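Long-range contact in peridinin-chlorophyll A protein (Amphidinium carterae, PDB 2C9E), which probably serves as a water-soluble light-harvesting antenna that captures blue-green sunlight with the carotenoid peridinin and chlorophyll a: residues Glu227-Ala240 against Ala270-Phe283. Residues are numbered along the deposited sequence; the frame is centred on the assembly and turned at random.
Unlike the reference sequence in segment 270-283: Asp279 (reference His). With PID (peridinin), chain I.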
loop_
_atom_site.group_PDB
_atom_site.type_symbol
_atom_site.label_atom_id
_atom_site.label_comp_id
_atom_site.label_asym_id
_atom_site.label_seq_id
_atom_site.Cartn_x
_atom_site.Cartn_y
_atom_site.Cartn_z
ATOM N N GLU A 227 11.468 4.026 -2.255
ATOM C CA GLU A 227 12.678 4.328 -3.026
ATOM C C GLU A 227 12.705 3.347 -4.188
ATOM O O GLU A 227 12.825 3.771 -5.334
ATOM C CB GLU A 227 13.899 4.189 -2.078
ATOM C CG GLU A 227 15.318 4.434 -2.634
ATOM C CD GLU A 227 16.461 3.948 -1.660
ATOM O OE1 GLU A 227 16.375 4.161 -0.415
ATOM O OE2 GLU A 227 17.458 3.364 -2.139
ATOM N N VAL A 228 12.581 2.042 -3.925
ATOM C CA VAL A 228 12.545 1.043 -5.019
ATOM C C VAL A 228 11.383 1.311 -5.985
ATOM O O VAL A 228 11.532 1.180 -7.216
ATOM C CB VAL A 228 12.400 -0.394 -4.477
ATOM C CG1 VAL A 228 11.886 -1.310 -5.525
ATOM C CG2 VAL A 228 13.732 -0.888 -4.005
ATOM N N ALA A 229 10.230 1.710 -5.439
ATOM C CA ALA A 229 9.092 1.969 -6.284
ATOM C C ALA A 229 9.382 3.131 -7.245
ATOM O O ALA A 229 8.947 3.107 -8.391
ATOM C CB ALA A 229 7.865 2.270 -5.449
ATOM N N LEU A 230 10.112 4.147 -6.789
ATOM C CA LEU A 230 10.381 5.285 -7.683
ATOM C C LEU A 230 11.301 4.931 -8.864
ATOM O O LEU A 230 11.308 5.641 -9.853
ATOM C CB LEU A 230 10.940 6.477 -6.905
ATOM C CG LEU A 230 10.033 7.572 -6.290
ATOM C CD1 LEU A 230 8.652 7.585 -6.841
ATOM C CD2 LEU A 230 10.022 7.423 -4.818
ATOM N N THR A 231 12.052 3.833 -8.773
ATOM C CA THR A 231 12.927 3.368 -9.881
ATOM C C THR A 231 12.157 2.487 -10.873
ATOM O O THR A 231 12.681 2.146 -11.947
ATOM C CB THR A 231 14.088 2.464 -9.423
ATOM O OG1 THR A 231 13.540 1.235 -8.940
ATOM C CG2 THR A 231 14.968 3.141 -8.346
ATOM N N MET A 232 10.943 2.066 -10.521
ATOM C CA MET A 232 10.172 1.247 -11.446
ATOM C C MET A 232 9.502 2.067 -12.559
ATOM O O MET A 232 9.199 3.251 -12.392
ATOM C CB MET A 232 9.057 0.469 -10.724
ATOM C CG MET A 232 9.553 -0.465 -9.650
ATOM S SD MET A 232 8.207 -1.241 -8.733
ATOM C CE MET A 232 9.080 -2.784 -8.252
ATOM N N ASN A 233 9.226 1.385 -13.664
ATOM C CA ASN A 233 8.540 1.970 -14.796
ATOM C C ASN A 233 7.074 2.138 -14.409
ATOM O O ASN A 233 6.365 1.158 -14.171
ATOM C CB ASN A 233 8.634 1.034 -15.996
ATOM C CG ASN A 233 8.073 1.659 -17.263
ATOM O OD1 ASN A 233 6.856 1.648 -17.538
ATOM N ND2 ASN A 233 8.968 2.223 -18.044
ATOM N N GLN A 234 6.606 3.381 -14.377
ATOM C CA GLN A 234 5.242 3.626 -13.986
ATOM C C GLN A 234 4.144 2.919 -14.806
ATOM O O GLN A 234 3.098 2.597 -14.244
ATOM C CB GLN A 234 4.973 5.147 -13.893
ATOM C CG GLN A 234 3.741 5.512 -12.990
ATOM C CD GLN A 234 3.967 5.204 -11.501
ATOM O OE1 GLN A 234 5.114 5.033 -11.076
ATOM N NE2 GLN A 234 2.872 5.154 -10.700
ATOM N N ASN A 235 4.342 2.653 -16.096
ATOM C CA ASN A 235 3.287 1.967 -16.862
ATOM C C ASN A 235 3.156 0.504 -16.397
ATOM O O ASN A 235 2.071 -0.093 -16.413
ATOM C CB ASN A 235 3.576 1.992 -18.378
ATOM C CG ASN A 235 3.432 3.402 -19.003
ATOM O OD1 ASN A 235 2.418 4.104 -18.802
ATOM N ND2 ASN A 235 4.443 3.805 -19.786
ATOM N N ALA A 236 4.285 -0.077 -16.031
ATOM C CA ALA A 236 4.340 -1.453 -15.523
ATOM C C ALA A 236 3.653 -1.479 -14.138
ATOM O O ALA A 236 2.995 -2.464 -13.771
ATOM C CB ALA A 236 5.811 -1.906 -15.396
ATOM N N ILE A 237 3.811 -0.383 -13.386
ATOM C CA ILE A 237 3.177 -0.257 -12.095
ATOM C C ILE A 237 1.675 -0.277 -12.367
ATOM O O ILE A 237 0.934 -1.047 -11.745
ATOM C CB ILE A 237 3.566 1.078 -11.409
ATOM C CG1 ILE A 237 4.980 0.961 -10.859
ATOM C CG2 ILE A 237 2.546 1.445 -10.284
ATOM C CD1 ILE A 237 5.480 2.217 -10.177
ATOM N N ASN A 238 1.230 0.538 -13.321
ATOM C CA ASN A 238 -0.178 0.603 -13.645
ATOM C C ASN A 238 -0.688 -0.713 -14.107
ATOM O O ASN A 238 -1.787 -1.092 -13.745
ATOM C CB ASN A 238 -0.461 1.641 -14.719
ATOM C CG ASN A 238 -0.042 2.995 -14.295
ATOM O OD1 ASN A 238 -0.091 3.313 -13.106
ATOM N ND2 ASN A 238 0.380 3.816 -15.241
ATOM N N ASP A 239 0.079 -1.425 -14.922
ATOM C CA ASP A 239 -0.408 -2.735 -15.374
ATOM C C ASP A 239 -0.590 -3.725 -14.230
ATOM O O ASP A 239 -1.626 -4.380 -14.154
ATOM C CB ASP A 239 0.534 -3.365 -16.381
ATOM C CG ASP A 239 0.598 -2.596 -17.651
ATOM O OD1 ASP A 239 -0.482 -2.342 -18.236
ATOM O OD2 ASP A 239 1.737 -2.253 -18.055
ATOM N N ALA A 240 0.415 -3.843 -13.359
ATOM C CA ALA A 240 0.348 -4.773 -12.214
ATOM C C ALA A 240 -0.826 -4.421 -11.270
ATOM O O ALA A 240 -1.614 -5.284 -10.880
ATOM C CB ALA A 240 1.656 -4.737 -11.490
ATOM N N ALA A 270 2.527 -9.668 -14.616
ATOM C CA ALA A 270 2.549 -8.228 -14.493
ATOM C C ALA A 270 3.558 -7.818 -13.426
ATOM O O ALA A 270 4.284 -6.851 -13.617
ATOM C CB ALA A 270 1.152 -7.724 -14.176
ATOM N N LEU A 271 3.643 -8.551 -12.319
ATOM C CA LEU A 271 4.633 -8.219 -11.295
ATOM C C LEU A 271 6.053 -8.482 -11.803
ATOM O O LEU A 271 6.955 -7.690 -11.589
ATOM C CB LEU A 271 4.386 -9.040 -10.006
ATOM C CG LEU A 271 3.188 -8.578 -9.174
ATOM C CD1 LEU A 271 2.943 -9.521 -8.047
ATOM C CD2 LEU A 271 3.470 -7.177 -8.625
ATOM N N ALA A 272 6.257 -9.638 -12.422
ATOM C CA ALA A 272 7.546 -10.002 -12.972
ATOM C C ALA A 272 8.069 -8.821 -13.834
ATOM O O ALA A 272 9.198 -8.323 -13.648
ATOM C CB ALA A 272 7.388 -11.318 -13.820
ATOM N N LYS A 273 7.241 -8.361 -14.759
ATOM C CA LYS A 273 7.585 -7.226 -15.617
ATOM C C LYS A 273 7.854 -5.957 -14.794
ATOM O O LYS A 273 8.842 -5.230 -15.042
ATOM C CB LYS A 273 6.447 -6.969 -16.593
ATOM C CG LYS A 273 6.752 -7.438 -17.956
ATOM C CD LYS A 273 6.140 -8.774 -18.202
ATOM C CE LYS A 273 4.665 -8.618 -18.479
ATOM N NZ LYS A 273 4.331 -8.387 -19.925
ATOM N N MET A 274 7.014 -5.690 -13.792
ATOM C CA MET A 274 7.252 -4.502 -12.998
ATOM C C MET A 274 8.561 -4.635 -12.224
ATOM O O MET A 274 9.333 -3.676 -12.107
ATOM C CB MET A 274 6.096 -4.259 -12.040
ATOM C CG MET A 274 6.219 -2.983 -11.190
ATOM S SD MET A 274 4.814 -2.935 -9.982
ATOM C CE MET A 274 5.527 -3.811 -8.561
ATOM N N ILE A 275 8.853 -5.814 -11.699
ATOM C CA ILE A 275 10.101 -5.940 -10.953
ATOM C C ILE A 275 11.310 -5.864 -11.908
ATOM O O ILE A 275 12.381 -5.419 -11.531
ATOM C CB ILE A 275 10.109 -7.268 -10.141
ATOM C CG1 ILE A 275 8.985 -7.202 -9.076
ATOM C CG2 ILE A 275 11.516 -7.535 -9.553
ATOM C CD1 ILE A 275 8.587 -8.545 -8.575
ATOM N N ALA A 276 11.132 -6.291 -13.146
ATOM C CA ALA A 276 12.246 -6.246 -14.072
ATOM C C ALA A 276 12.700 -4.808 -14.266
ATOM O O ALA A 276 13.870 -4.556 -14.529
ATOM C CB ALA A 276 11.841 -6.859 -15.410
ATOM N N THR A 277 11.784 -3.865 -14.088
ATOM C CA THR A 277 12.100 -2.461 -14.280
ATOM C C THR A 277 12.665 -1.687 -13.085
ATOM O O THR A 277 12.975 -0.500 -13.213
ATOM C CB THR A 277 10.878 -1.753 -14.801
ATOM O OG1 THR A 277 10.056 -1.315 -13.707
ATOM C CG2 THR A 277 10.088 -2.732 -15.642
ATOM N N ALA A 278 12.798 -2.349 -11.939
ATOM C CA ALA A 278 13.354 -1.730 -10.739
ATOM C C ALA A 278 14.880 -1.806 -10.656
ATOM O O ALA A 278 15.532 -2.606 -11.332
ATOM C CB ALA A 278 12.780 -2.434 -9.474
ATOM N N ASP A 279 15.454 -1.001 -9.774
ATOM C CA ASP A 279 16.880 -1.088 -9.533
ATOM C C ASP A 279 16.952 -2.440 -8.843
ATOM O O ASP A 279 16.327 -2.628 -7.820
ATOM C CB ASP A 279 17.310 -0.023 -8.553
ATOM C CG ASP A 279 18.756 -0.118 -8.204
ATOM O OD1 ASP A 279 19.187 -1.191 -7.722
ATOM O OD2 ASP A 279 19.458 0.897 -8.403
ATOM N N PRO A 280 17.703 -3.393 -9.412
ATOM C CA PRO A 280 17.929 -4.769 -8.960
ATOM C C PRO A 280 18.525 -4.951 -7.574
ATOM O O PRO A 280 18.062 -5.812 -6.787
ATOM C CB PRO A 280 18.859 -5.343 -10.033
ATOM C CG PRO A 280 18.563 -4.537 -11.247
ATOM C CD PRO A 280 18.404 -3.142 -10.691
ATOM N N ALA A 281 19.571 -4.179 -7.270
ATOM C CA ALA A 281 20.205 -4.321 -5.970
ATOM C C ALA A 281 19.259 -3.759 -4.922
ATOM O O ALA A 281 19.133 -4.326 -3.844
ATOM C CB ALA A 281 21.609 -3.595 -5.902
ATOM N N LYS A 282 18.584 -2.667 -5.244
ATOM C CA LYS A 282 17.672 -2.090 -4.293
ATOM C C LYS A 282 16.483 -2.998 -4.063
ATOM O O LYS A 282 16.093 -3.197 -2.920
ATOM C CB LYS A 282 17.221 -0.716 -4.756
ATOM C CG LYS A 282 18.209 0.338 -4.286
ATOM C CD LYS A 282 17.927 1.735 -4.774
ATOM C CE LYS A 282 19.159 2.608 -4.479
ATOM N NZ LYS A 282 18.812 4.045 -4.477
ATOM N N PHE A 283 15.933 -3.567 -5.130
ATOM C CA PHE A 283 14.796 -4.449 -4.974
ATOM C C PHE A 283 15.216 -5.653 -4.147
ATOM O O PHE A 283 14.623 -5.941 -3.094
ATOM C CB PHE A 283 14.271 -4.880 -6.327
ATOM C CG PHE A 283 12.964 -5.602 -6.263
ATOM C CD1 PHE A 283 12.923 -6.967 -5.972
ATOM C CD2 PHE A 283 11.782 -4.915 -6.444
ATOM C CE1 PHE A 283 11.718 -7.635 -5.859
ATOM C CE2 PHE A 283 10.551 -5.573 -6.327
ATOM C CZ PHE A 283 10.521 -6.937 -6.032
HETATM C C1 PID I . 18.742 -15.515 -1.898
HETATM C C2 PID I . 19.557 -16.805 -2.023
HETATM C C3 PID I . 20.033 -17.013 -3.462
HETATM C C4 PID I . 18.795 -17.116 -4.357
HETATM C C5 PID I . 17.947 -15.840 -4.410
HETATM C C6 PID I . 17.866 -15.079 -3.076
HETATM C C7 PID I . 16.664 -14.404 -2.839
HETATM C C8 PID I . 16.460 -13.025 -2.757
HETATM C C9 PID I . 15.226 -12.407 -2.523
HETATM C C10 PID I . 13.988 -13.013 -2.325
HETATM C C11 PID I . 14.989 -11.098 -2.610
HETATM C C12 PID I . 13.676 -10.873 -2.510
HETATM C C13 PID I . 13.073 -9.624 -2.661
HETATM C C14 PID I . 11.714 -9.308 -2.580
HETATM C C15 PID I . 11.332 -7.984 -2.799
HETATM C C16 PID I . 10.019 -7.513 -2.785
HETATM C C17 PID I . 9.739 -6.181 -3.093
HETATM C C18 PID I . 8.435 -5.693 -3.125
HETATM C C19 PID I . 8.138 -4.381 -3.486
HETATM C C20 PID I . 6.822 -3.927 -3.525
HETATM C C21 PID I . 6.431 -2.645 -3.906
HETATM C C22 PID I . 5.074 -2.315 -3.889
HETATM C C23 PID I . 4.549 -1.169 -4.236
HETATM C C24 PID I . 3.976 -0.042 -4.581
HETATM C C25 PID I . 3.446 0.249 -5.996
HETATM C C26 PID I . 4.041 1.563 -6.518
HETATM C C27 PID I . 3.889 2.725 -5.524
HETATM C C28 PID I . 4.450 2.359 -4.144
HETATM C C29 PID I . 3.815 1.090 -3.559
HETATM C C30 PID I . 4.249 4.606 -6.984
HETATM C C31 PID I . 5.172 5.727 -7.465
HETATM C CM1 PID I . 18.314 -15.190 -0.465
HETATM C CM2 PID I . 16.559 -16.298 -4.863
HETATM C CM3 PID I . 18.519 -14.907 -5.480
HETATM C CM4 PID I . 10.648 -10.390 -2.365
HETATM C CM5 PID I . 7.481 -1.612 -4.329
HETATM C CM6 PID I . 3.815 -0.864 -6.979
HETATM C CM7 PID I . 1.918 0.350 -5.944
HETATM C CM8 PID I . 4.490 0.759 -2.224
HETATM O O1 PID I . 19.090 -14.408 -2.736
HETATM O O2 PID I . 20.745 -18.253 -3.532
HETATM O O3 PID I . 13.791 -14.196 -2.051
HETATM O O4 PID I . 13.015 -12.055 -2.328
HETATM O O5 PID I . 2.415 1.309 -3.354
HETATM O O6 PID I . 4.712 3.823 -5.970
HETATM O O7 PID I . 3.151 4.425 -7.512
HETATM O O HOH W 1 3.836 -4.928 -15.164
#
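The Met232 side chain crosses that of Met274 obliquely, its SD 3.6 Å from Met274 CG, and the two CE methyls also touch. Extended beyond CG, Met232 carries its CE on to the edge of the Phe283 ring, 3.7 Å from CE2, while Val228 CG1 meets CD2 obliquely. One ring face is covered over its centre by Ile275 CG2; the ring carbons CE1 and CZ touch the polyene of a peridinin. Two matching hydroxyl bonds tie the interhelical turns together. Asn233 N points almost straight (176°) at Thr277 OG1, 2.8 Å away, and Asp279 N donates to Thr231 OG1 at 3.1 Å. Each hydroxyl in turn gives its proton to a carbonyl of its own segment, Thr277 to Met274 O and Thr231 to Val228 O. A valine in place of Thr231 would probably leave Asp279 N without its acceptor and weaken the tie between the turns. These turns, joining helices 215-231 to 234-251 and 261-276 to 280-285, pack side by side in the all-helical pigment-binding fold; the segments 234-240 and 270-276 run nearly antiparallel (160°), their axes 8.5 Å apart. Ala236 CB rests on Met274 CA, and Ala270 CB on Ala240 CA at 3.6 Å. At the other end, Lys282 NZ reaches Glu227 OE2 from the anti side, tilted 33° out of the carboxylate plane, in a 2.8 Å salt bridge, the two side chains crossing at about a right angle. Asp279 caps helix 280-285 by accepting from Lys282 N. Farther out, Gln234 NE2 donates to peridinin O7, and chlorophyll a touches Ala240, Leu271 and Met274.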